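Local coordinates for protein beta-L-arabinobiosidase (PDB 5MQR) that probably hydrolyses glycosidic linkages in plant pectin glycans, as a multidomain six-hairpin glycosidase of a gut bacterium, at residues K684-F695 with Y705-H715. Residues are numbered along the deposited sequence; the frame is centred on the assembly and turned at random.
Sequences KETPVGYGMTEF and YNLIACAIGHH
Y705 lies across the tip of a β-hairpin, strands 683-684 and 691-692 joined through the type I turn T686-G689; 705-715 belongs to the MGH1-like glycoside hydrolase domain, a family built on an (α/α)6 barrel. The tyrosine can be traced from CB to its hydroxyl. CB meets T686 CG2 at 3.8 Å, with K684 CE a little farther off. CG and CD2 lie against the threonine, whose CB sits over one ring face, 3.8 Å from the centroid and 15° off the normal. CE1 touches P687 CD at 3.6 Å, CE2 lies near T686 OG1, and OH ends 3.9 Å from P687 CD. Beneath the ring, T686 OG1 accepts from V688 N in an ST turn and donates to G689 O, so the threonine is fixed in rotation. With an alanine in place of Y705, T686 and P687 would probably lose their aromatic cover and a gap would open beside the turn.

Farther along, no direct hydrogen bond joins the two segments; waters do the work. One takes I708 N and gives to M692 O, which a second water links to H715 ND1, while a third ties E694 N to F695 O and N706 O. E694 runs out extended, CG opposite its backbone N (chi1 177°), bringing OE1 to 3.2 Å from I708 CG2; a fourth water connects OE1 to I708 O and A711 N. H715, its NE2 bonded to N1017 O, is sandwiched: A711 O over one face, M692 CG over the other, and M692 SE, the selenium of a selenomethionine, 3.6 Å from H715 CB.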
loop_
_atom_site.group_PDB
_atom_site.type_symbol
_atom_site.label_atom_id
_atom_site.label_comp_id
_atom_site.label_asym_id
_atom_site.label_seq_id
_atom_site.Cartn_x
_atom_site.Cartn_y
_atom_site.Cartn_z
ATOM N N LYS A 684 -1.021 -36.456 5.703
ATOM C CA LYS A 684 -1.670 -37.689 6.167
ATOM C C LYS A 684 -1.384 -37.976 7.638
ATOM O O LYS A 684 -0.240 -37.917 8.048
ATOM C CB LYS A 684 -1.116 -38.831 5.337
ATOM C CG LYS A 684 -1.823 -40.170 5.485
ATOM C CD LYS A 684 -1.212 -41.140 4.478
ATOM C CE LYS A 684 -1.741 -42.553 4.635
ATOM N NZ LYS A 684 -3.213 -42.524 4.497
ATOM N N GLU A 685 -2.401 -38.308 8.429
ATOM C CA GLU A 685 -2.153 -38.717 9.825
ATOM C C GLU A 685 -1.538 -40.113 9.825
ATOM O O GLU A 685 -1.917 -40.945 9.012
ATOM C CB GLU A 685 -3.426 -38.641 10.693
ATOM C CG GLU A 685 -3.942 -37.204 10.797
ATOM C CD GLU A 685 -5.142 -36.949 11.720
ATOM O OE1 GLU A 685 -5.828 -37.900 12.194
ATOM O OE2 GLU A 685 -5.407 -35.730 11.942
ATOM N N THR A 686 -0.525 -40.330 10.664
ATOM C CA THR A 686 0.054 -41.667 10.881
ATOM C C THR A 686 0.294 -41.855 12.365
ATOM O O THR A 686 0.339 -40.888 13.095
ATOM C CB THR A 686 1.384 -41.910 10.107
ATOM O OG1 THR A 686 2.524 -41.503 10.883
ATOM C CG2 THR A 686 1.406 -41.214 8.752
ATOM N N PRO A 687 0.481 -43.095 12.826
ATOM C CA PRO A 687 0.762 -43.249 14.270
ATOM C C PRO A 687 2.042 -42.552 14.772
ATOM O O PRO A 687 2.148 -42.325 15.972
ATOM C CB PRO A 687 0.843 -44.771 14.476
ATOM C CG PRO A 687 0.168 -45.377 13.271
ATOM C CD PRO A 687 0.335 -44.388 12.141
ATOM N N VAL A 688 2.971 -42.189 13.879
ATOM C CA VAL A 688 4.163 -41.428 14.279
ATOM C C VAL A 688 4.130 -39.933 13.936
ATOM O O VAL A 688 5.140 -39.254 14.020
ATOM C CB VAL A 688 5.437 -42.076 13.716
ATOM C CG1 VAL A 688 5.575 -43.478 14.299
ATOM C CG2 VAL A 688 5.436 -42.095 12.180
ATOM N N GLY A 689 2.962 -39.411 13.593
ATOM C CA GLY A 689 2.821 -38.019 13.182
ATOM C C GLY A 689 2.542 -37.910 11.693
ATOM O O GLY A 689 2.388 -38.907 10.997
ATOM N N TYR A 690 2.478 -36.673 11.214
ATOM C CA TYR A 690 2.118 -36.410 9.836
ATOM C C TYR A 690 3.136 -36.966 8.854
ATOM O O TYR A 690 4.341 -36.928 9.113
ATOM C CB TYR A 690 1.947 -34.916 9.581
ATOM C CG TYR A 690 0.808 -34.226 10.324
ATOM C CD1 TYR A 690 -0.534 -34.554 10.061
ATOM C CD2 TYR A 690 1.063 -33.192 11.225
ATOM C CE1 TYR A 690 -1.576 -33.879 10.684
ATOM C CE2 TYR A 690 0.019 -32.532 11.880
ATOM C CZ TYR A 690 -1.294 -32.884 11.600
ATOM O OH TYR A 690 -2.325 -32.238 12.232
ATOM N N GLY A 691 2.606 -37.512 7.757
ATOM C CA GLY A 691 3.370 -37.942 6.602
ATOM C C GLY A 691 2.915 -37.125 5.411
ATOM O O GLY A 691 1.877 -36.452 5.498
HETATM N N MSE A 692 3.704 -37.156 4.329
HETATM C CA MSE A 692 3.340 -36.536 3.049
HETATM C C MSE A 692 3.409 -37.546 1.927
HETATM O O MSE A 692 4.488 -38.062 1.585
HETATM C CB MSE A 692 4.169 -35.292 2.719
HETATM C CG MSE A 692 3.795 -34.705 1.368
HETATM SE SE MSE A 692 4.294 -32.800 1.265
HETATM C CE MSE A 692 2.781 -31.943 2.213
ATOM N N THR A 693 2.247 -37.792 1.320
ATOM C CA THR A 693 2.109 -38.680 0.186
ATOM C C THR A 693 2.482 -38.023 -1.154
ATOM O O THR A 693 2.642 -36.788 -1.253
ATOM C CB THR A 693 0.658 -39.189 0.093
ATOM O OG1 THR A 693 -0.230 -38.069 0.101
ATOM C CG2 THR A 693 0.314 -40.093 1.286
ATOM N N GLU A 694 2.628 -38.889 -2.161
ATOM C CA GLU A 694 2.881 -38.534 -3.557
ATOM C C GLU A 694 1.605 -38.832 -4.383
ATOM O O GLU A 694 1.025 -37.906 -5.005
ATOM C CB GLU A 694 4.097 -39.323 -4.084
ATOM C CG GLU A 694 4.444 -39.109 -5.547
ATOM C CD GLU A 694 5.392 -40.157 -6.123
ATOM O OE1 GLU A 694 6.586 -40.175 -5.779
ATOM O OE2 GLU A 694 4.946 -40.928 -6.988
ATOM N N PHE A 695 1.206 -40.119 -4.388
ATOM C CA PHE A 695 -0.081 -40.580 -4.905
ATOM C C PHE A 695 -1.053 -40.611 -3.739
ATOM O O PHE A 695 -0.691 -41.084 -2.648
ATOM C CB PHE A 695 0.001 -42.018 -5.410
ATOM C CG PHE A 695 0.592 -42.175 -6.786
ATOM C CD1 PHE A 695 -0.196 -42.018 -7.909
ATOM C CD2 PHE A 695 1.910 -42.549 -6.948
ATOM C CE1 PHE A 695 0.321 -42.210 -9.182
ATOM C CE2 PHE A 695 2.447 -42.737 -8.208
ATOM C CZ PHE A 695 1.645 -42.572 -9.333
ATOM N N TYR A 705 2.266 -46.286 5.434
ATOM C CA TYR A 705 1.402 -45.113 5.261
ATOM C C TYR A 705 1.377 -44.548 3.821
ATOM O O TYR A 705 1.190 -43.348 3.610
ATOM C CB TYR A 705 1.784 -44.034 6.287
ATOM C CG TYR A 705 2.222 -44.630 7.594
ATOM C CD1 TYR A 705 1.427 -45.588 8.245
ATOM C CD2 TYR A 705 3.457 -44.298 8.168
ATOM C CE1 TYR A 705 1.842 -46.194 9.429
ATOM C CE2 TYR A 705 3.869 -44.880 9.367
ATOM C CZ TYR A 705 3.068 -45.829 9.991
ATOM O OH TYR A 705 3.483 -46.411 11.155
ATOM N N ASN A 706 1.547 -45.429 2.839
ATOM C CA ASN A 706 1.580 -45.066 1.423
ATOM C C ASN A 706 2.704 -44.057 1.018
ATOM O O ASN A 706 2.604 -43.352 0.011
ATOM C CB ASN A 706 0.183 -44.586 0.980
ATOM C CG ASN A 706 -0.035 -44.711 -0.500
ATOM O OD1 ASN A 706 0.389 -45.690 -1.126
ATOM N ND2 ASN A 706 -0.695 -43.709 -1.085
ATOM N N LEU A 707 3.790 -44.036 1.781
ATOM C CA LEU A 707 4.870 -43.090 1.530
ATOM C C LEU A 707 5.784 -43.559 0.404
ATOM O O LEU A 707 6.196 -44.713 0.367
ATOM C CB LEU A 707 5.671 -42.857 2.803
ATOM C CG LEU A 707 4.899 -42.200 3.951
ATOM C CD1 LEU A 707 5.746 -42.200 5.221
ATOM C CD2 LEU A 707 4.475 -40.785 3.585
ATOM N N ILE A 708 6.068 -42.648 -0.516
ATOM C CA ILE A 708 6.984 -42.870 -1.614
ATOM C C ILE A 708 8.067 -41.767 -1.577
ATOM O O ILE A 708 7.753 -40.581 -1.524
ATOM C CB ILE A 708 6.212 -42.834 -2.937
ATOM C CG1 ILE A 708 5.219 -43.995 -2.999
ATOM C CG2 ILE A 708 7.163 -42.861 -4.126
ATOM C CD1 ILE A 708 4.170 -43.870 -4.079
ATOM N N ALA A 709 9.336 -42.170 -1.639
ATOM C CA ALA A 709 10.465 -41.257 -1.398
ATOM C C ALA A 709 10.922 -40.409 -2.573
ATOM O O ALA A 709 11.741 -39.510 -2.409
ATOM C CB ALA A 709 11.657 -42.044 -0.900
ATOM N N CYS A 710 10.444 -40.746 -3.753
ATOM C CA CYS A 710 10.943 -40.176 -5.003
ATOM C C CYS A 710 11.032 -38.652 -5.004
ATOM O O CYS A 710 12.082 -38.101 -5.353
ATOM C CB CYS A 710 10.049 -40.647 -6.162
ATOM S SG CYS A 710 10.525 -39.923 -7.730
ATOM N N ALA A 711 9.943 -37.997 -4.585
ATOM C CA ALA A 711 9.806 -36.526 -4.650
ATOM C C ALA A 711 9.925 -35.773 -3.302
ATOM O O ALA A 711 9.477 -34.622 -3.188
ATOM C CB ALA A 711 8.480 -36.171 -5.327
ATOM N N ILE A 712 10.551 -36.382 -2.298
ATOM C CA ILE A 712 10.699 -35.724 -0.984
ATOM C C ILE A 712 11.344 -34.341 -1.105
ATOM O O ILE A 712 10.918 -33.400 -0.436
ATOM C CB ILE A 712 11.492 -36.577 0.033
ATOM C CG1 ILE A 712 10.736 -37.887 0.343
ATOM C CG2 ILE A 712 11.684 -35.782 1.318
ATOM C CD1 ILE A 712 11.530 -38.887 1.140
ATOM N N GLY A 713 12.384 -34.230 -1.936
ATOM C CA GLY A 713 13.066 -32.948 -2.166
ATOM C C GLY A 713 12.113 -31.828 -2.605
ATOM O O GLY A 713 12.120 -30.749 -2.021
ATOM N N HIS A 714 11.269 -32.125 -3.602
ATOM C CA HIS A 714 10.182 -31.246 -4.019
ATOM C C HIS A 714 9.205 -30.969 -2.873
ATOM O O HIS A 714 8.801 -29.818 -2.694
ATOM C CB HIS A 714 9.380 -31.843 -5.192
ATOM C CG HIS A 714 10.104 -31.868 -6.505
ATOM N ND1 HIS A 714 10.849 -30.807 -6.979
ATOM C CD2 HIS A 714 10.139 -32.809 -7.477
ATOM C CE1 HIS A 714 11.322 -31.099 -8.178
ATOM N NE2 HIS A 714 10.913 -32.311 -8.503
ATOM N N HIS A 715 8.805 -32.012 -2.127
ATOM C CA HIS A 715 7.875 -31.840 -0.991
ATOM C C HIS A 715 8.381 -30.810 0.012
ATOM O O HIS A 715 7.620 -29.971 0.485
ATOM C CB HIS A 715 7.571 -33.156 -0.260
ATOM C CG HIS A 715 6.899 -34.179 -1.121
ATOM N ND1 HIS A 715 6.860 -35.515 -0.796
ATOM C CD2 HIS A 715 6.278 -34.064 -2.326
ATOM C CE1 HIS A 715 6.222 -36.176 -1.751
ATOM N NE2 HIS A 715 5.854 -35.315 -2.688
HETATM O O HOH W 1 5.362 -39.795 -0.333
HETATM O O HOH W 2 6.998 -36.998 1.622
HETATM O O HOH W 3 1.902 -41.697 -2.144
HETATM O O HOH W 4 7.500 -38.977 -3.747
#